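Side-chain contacts in PRO-PRO endopeptidase (Paenibacillus alvei, PDB 6FPC), which cleaves peptide bonds between two prolines as a secreted zinc-dependent endopeptidase, cutting a PLP-PVP motif in a cell surface protein and possibly regulating adhesion: residues G84-E87 with R88-V92; K49-Q52 with G53-N57. All blocks are in the same frame, centred on the assembly; numbering follows the deposited sequence.

Contact 1: residues G84-E87 with R88-V92; sequences GVSE and RVVAV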
loop_
_atom_site.group_PDB
_atom_site.type_symbol
_atom_site.label_atom_id
_atom_site.label_comp_id
_atom_site.label_asym_id
_atom_site.label_seq_id
_atom_site.Cartn_x
_atom_site.Cartn_y
_atom_site.Cartn_z
ATOM N N GLY A 84 4.335 7.512 2.304
ATOM C CA GLY A 84 4.600 6.247 1.628
ATOM C C GLY A 84 4.447 6.363 0.122
ATOM O O GLY A 84 3.646 7.169 -0.350
ATOM N N VAL A 85 5.193 5.562 -0.634
ATOM C CA VAL A 85 5.116 5.541 -2.107
ATOM C C VAL A 85 5.462 4.142 -2.620
ATOM O O VAL A 85 6.165 3.387 -1.935
ATOM C CB VAL A 85 5.981 6.658 -2.781
ATOM C CG1 VAL A 85 7.445 6.227 -2.947
ATOM C CG2 VAL A 85 5.380 7.087 -4.134
ATOM N N SER A 86 5.022 3.816 -3.845
ATOM C CA SER A 86 5.298 2.499 -4.405
ATOM C C SER A 86 5.636 2.645 -5.878
ATOM O O SER A 86 4.830 3.163 -6.645
ATOM C CB SER A 86 4.082 1.592 -4.226
ATOM O OG SER A 86 4.340 0.244 -4.590
ATOM N N GLU A 87 6.850 2.274 -6.251
ATOM C CA GLU A 87 7.271 2.295 -7.646
ATOM C C GLU A 87 7.978 0.949 -7.852
ATOM O O GLU A 87 7.286 -0.065 -7.917
ATOM C CB GLU A 87 8.117 3.564 -7.934
ATOM C CG GLU A 87 8.583 3.750 -9.379
ATOM C CD GLU A 87 7.576 3.777 -10.516
ATOM O OE1 GLU A 87 6.391 4.088 -10.270
ATOM O OE2 GLU A 87 7.975 3.472 -11.663
ATOM N N ARG A 88 9.306 0.902 -7.818
ATOM C CA ARG A 88 9.996 -0.383 -7.869
ATOM C C ARG A 88 10.542 -0.685 -6.486
ATOM O O ARG A 88 10.967 -1.793 -6.182
ATOM C CB ARG A 88 11.045 -0.398 -8.962
ATOM C CG ARG A 88 10.350 -0.537 -10.298
ATOM C CD ARG A 88 11.251 -1.155 -11.288
ATOM N NE ARG A 88 11.447 -2.592 -11.078
ATOM C CZ ARG A 88 10.932 -3.533 -11.860
ATOM N NH1 ARG A 88 10.155 -3.204 -12.884
ATOM N NH2 ARG A 88 11.205 -4.809 -11.636
ATOM N N VAL A 89 10.512 0.330 -5.658
ATOM C CA VAL A 89 10.824 0.294 -4.244
ATOM C C VAL A 89 9.502 0.661 -3.559
ATOM O O VAL A 89 8.701 1.434 -4.127
ATOM C CB VAL A 89 11.977 1.271 -3.891
ATOM C CG1 VAL A 89 11.585 2.739 -4.096
ATOM C CG2 VAL A 89 12.488 1.032 -2.478
ATOM N N VAL A 90 9.254 0.084 -2.371
ATOM C CA VAL A 90 8.080 0.447 -1.576
ATOM C C VAL A 90 8.706 1.175 -0.386
ATOM O O VAL A 90 9.521 0.590 0.303
ATOM C CB VAL A 90 7.230 -0.783 -1.164
ATOM C CG1 VAL A 90 6.070 -0.369 -0.251
ATOM C CG2 VAL A 90 6.708 -1.514 -2.398
ATOM N N ALA A 91 8.458 2.465 -0.236
ATOM C CA ALA A 91 9.086 3.206 0.861
ATOM C C ALA A 91 7.989 3.668 1.783
ATOM O O ALA A 91 7.001 4.230 1.306
ATOM C CB ALA A 91 9.861 4.386 0.316
ATOM N N VAL A 92 8.108 3.349 3.086
ATOM C CA VAL A 92 7.075 3.681 4.094
ATOM C C VAL A 92 7.755 4.248 5.350
ATOM O O VAL A 92 8.656 3.628 5.905
ATOM C CB VAL A 92 6.190 2.432 4.430
ATOM C CG1 VAL A 92 5.135 2.755 5.501
ATOM C CG2 VAL A 92 5.503 1.869 3.186
#
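Val89 O takes the shortest bond of this beta hairpin, from Glu87 N at 2.9 Å, with the N-H pointing almost straight at it (177°). The CA-H of Ser86 leans on the same oxygen, CA to O 3.6 Å, so Val89 O has two approaches just behind the turn. Two residues further from the turn, Val85 and Ala91 form an antiparallel hydrogen-bonded pair: Val85 N bonds Ala91 O at 3.0 Å and Ala91 N returns to Val85 O, while Gly84 CA adds a CA-H contact to Ala91 O at 3.2 Å.

The side chains split between two faces. On one, Val85 CG1 comes only loosely toward Ala91 CB, 4.5 Å. On the other, Ser86 and Val90 form a non-hydrogen-bonded pair: Ser86 OG stands anti to its own nitrogen (chi1 -172°) and lies 3.7 Å from Val90 CG2, though its polar partner is Glu112 O.

The turn belongs to residues 86-89, which are crucial for substrate specificity. Its two long side chains are held from outside, Glu87 OE1 by a salt bridge to Arg119 and Arg88 NH2 by Lys44 O. Strand 84-86 forms an edge of the mixed sheet, strand 89-93 lies between it and strand 47-51, and the face with Ser86, Val90 and Val92 packs on helix 108-121, which carries the zinc-binding HExxH motif.

Contact 2: residues K49-Q52 with G53-N57; sequences KLTQ and GAITN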
loop_
_atom_site.group_PDB
_atom_site.type_symbol
_atom_site.label_atom_id
_atom_site.label_comp_id
_atom_site.label_asym_id
_atom_site.label_seq_id
_atom_site.Cartn_x
_atom_site.Cartn_y
_atom_site.Cartn_z
ATOM N N LYS A 49 11.338 -0.638 1.908
ATOM C CA LYS A 49 12.201 0.159 2.772
ATOM C C LYS A 49 11.392 0.924 3.817
ATOM O O LYS A 49 10.563 1.767 3.465
ATOM C CB LYS A 49 13.072 1.114 1.933
ATOM C CG LYS A 49 14.088 0.373 1.074
ATOM C CD LYS A 49 15.059 1.301 0.383
ATOM C CE LYS A 49 15.986 0.522 -0.530
ATOM N NZ LYS A 49 16.919 1.416 -1.250
ATOM N N LEU A 50 11.627 0.613 5.098
ATOM C CA LEU A 50 10.969 1.313 6.207
ATOM C C LEU A 50 11.949 2.395 6.597
ATOM O O LEU A 50 13.116 2.104 6.867
ATOM C CB LEU A 50 10.676 0.356 7.376
ATOM C CG LEU A 50 9.889 -0.921 7.044
ATOM C CD1 LEU A 50 9.648 -1.737 8.282
ATOM C CD2 LEU A 50 8.589 -0.627 6.266
ATOM N N THR A 51 11.518 3.652 6.507
ATOM C CA THR A 51 12.407 4.793 6.710
ATOM C C THR A 51 12.176 5.508 8.024
ATOM O O THR A 51 11.036 5.660 8.448
ATOM C CB THR A 51 12.301 5.755 5.503
ATOM O OG1 THR A 51 11.051 6.462 5.538
ATOM C CG2 THR A 51 12.421 5.026 4.153
ATOM N N GLN A 52 13.256 5.970 8.668
ATOM C CA GLN A 52 13.089 6.714 9.907
ATOM C C GLN A 52 12.736 8.175 9.616
ATOM O O GLN A 52 11.968 8.761 10.360
ATOM C CB GLN A 52 14.282 6.563 10.872
ATOM C CG GLN A 52 14.016 7.150 12.266
ATOM C CD GLN A 52 12.856 6.545 13.036
ATOM O OE1 GLN A 52 12.592 5.334 13.011
ATOM N NE2 GLN A 52 12.138 7.384 13.761
ATOM N N GLY A 53 13.237 8.741 8.528
ATOM C CA GLY A 53 12.840 10.102 8.169
ATOM C C GLY A 53 11.855 10.152 7.015
ATOM O O GLY A 53 11.234 9.139 6.660
ATOM N N ALA A 54 11.736 11.331 6.382
ATOM C CA ALA A 54 10.895 11.491 5.190
ATOM C C ALA A 54 11.397 10.534 4.130
ATOM O O ALA A 54 12.617 10.300 4.020
ATOM C CB ALA A 54 10.960 12.920 4.676
ATOM N N ILE A 55 10.457 9.929 3.381
ATOM C CA ILE A 55 10.785 8.961 2.328
ATOM C C ILE A 55 11.746 9.547 1.294
ATOM O O ILE A 55 12.567 8.807 0.740
ATOM C CB ILE A 55 9.531 8.320 1.669
ATOM C CG1 ILE A 55 8.704 9.344 0.856
ATOM C CG2 ILE A 55 8.696 7.598 2.723
ATOM C CD1 ILE A 55 7.558 8.693 0.003
ATOM N N THR A 56 11.692 10.879 1.098
ATOM C CA THR A 56 12.531 11.588 0.147
ATOM C C THR A 56 13.993 11.627 0.623
ATOM O O THR A 56 14.841 11.909 -0.198
ATOM C CB THR A 56 11.966 12.958 -0.232
ATOM O OG1 THR A 56 11.624 13.694 0.945
ATOM C CG2 THR A 56 10.747 12.864 -1.215
ATOM N N ASN A 57 14.292 11.267 1.905
ATOM C CA ASN A 57 15.672 11.182 2.411
ATOM C C ASN A 57 16.362 9.954 1.841
ATOM O O ASN A 57 17.590 9.894 1.894
ATOM C CB ASN A 57 15.746 11.167 3.952
ATOM C CG ASN A 57 15.390 12.465 4.637
ATOM O OD1 ASN A 57 15.357 13.547 4.037
ATOM N ND2 ASN A 57 15.130 12.376 5.931
#
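Thr51 reaches across the inside of the bend with its hydroxyl and gives a hydrogen bond to Gly53 O, OG1 to O 2.9 Å. The donor sits 24° out of the carbonyl plane, and the C=O...donor angle is 153°. With chi1 at 73°, OG1 lies between the backbone N and the carbonyl carbon of Thr51, which turns it into the inside of the bend; one side-chain bond thus spans the two residues that follow the strand end. A second polar bond tightens the far side of the bend: Asn57 N donates to Ala54 O at 2.9 Å, closing the single 3-10 turn 55-57.

This is the exit of strand 47-51, an inner strand of the mixed sheet flanked by strands 11-12 and 89-93. The chain leaves the sheet here for the long loop to strand 84-86.

Van der Waals contact is slight. The Ile55 CG2 methyl, held anti to its carbonyl carbon, rests 3.8 Å from the same Thr51 OG1 that makes the hydrogen bond, the two side chains meeting at a slant.

The Gln52 amide is tied elsewhere: its OE1 accepts from the N of Asn19, the residue before His20; His20 and Glu17 bind a cadmium ion in this crystal.

From the N terminus, contact 2 comes first: residues 49-57 end strand 47-51 and bend through Gln52-Ala54 into a 3-10 turn. A long loop then leads to contact 1, where residues 84-92 turn back as a hairpin. Each closes before the next opens, so the two neither nest nor cross. They meet all the same, because strand 89-93 lies alongside strand 47-51: Lys49 N approaches Val90 O at 2.7 Å and Thr51 N approaches Val92 O at 2.9 Å, both probable hydrogen bonds. Ile55 CD1 packs on Val85 CB at 3.8 Å, bringing the start of the intervening loop against the hairpin at its end.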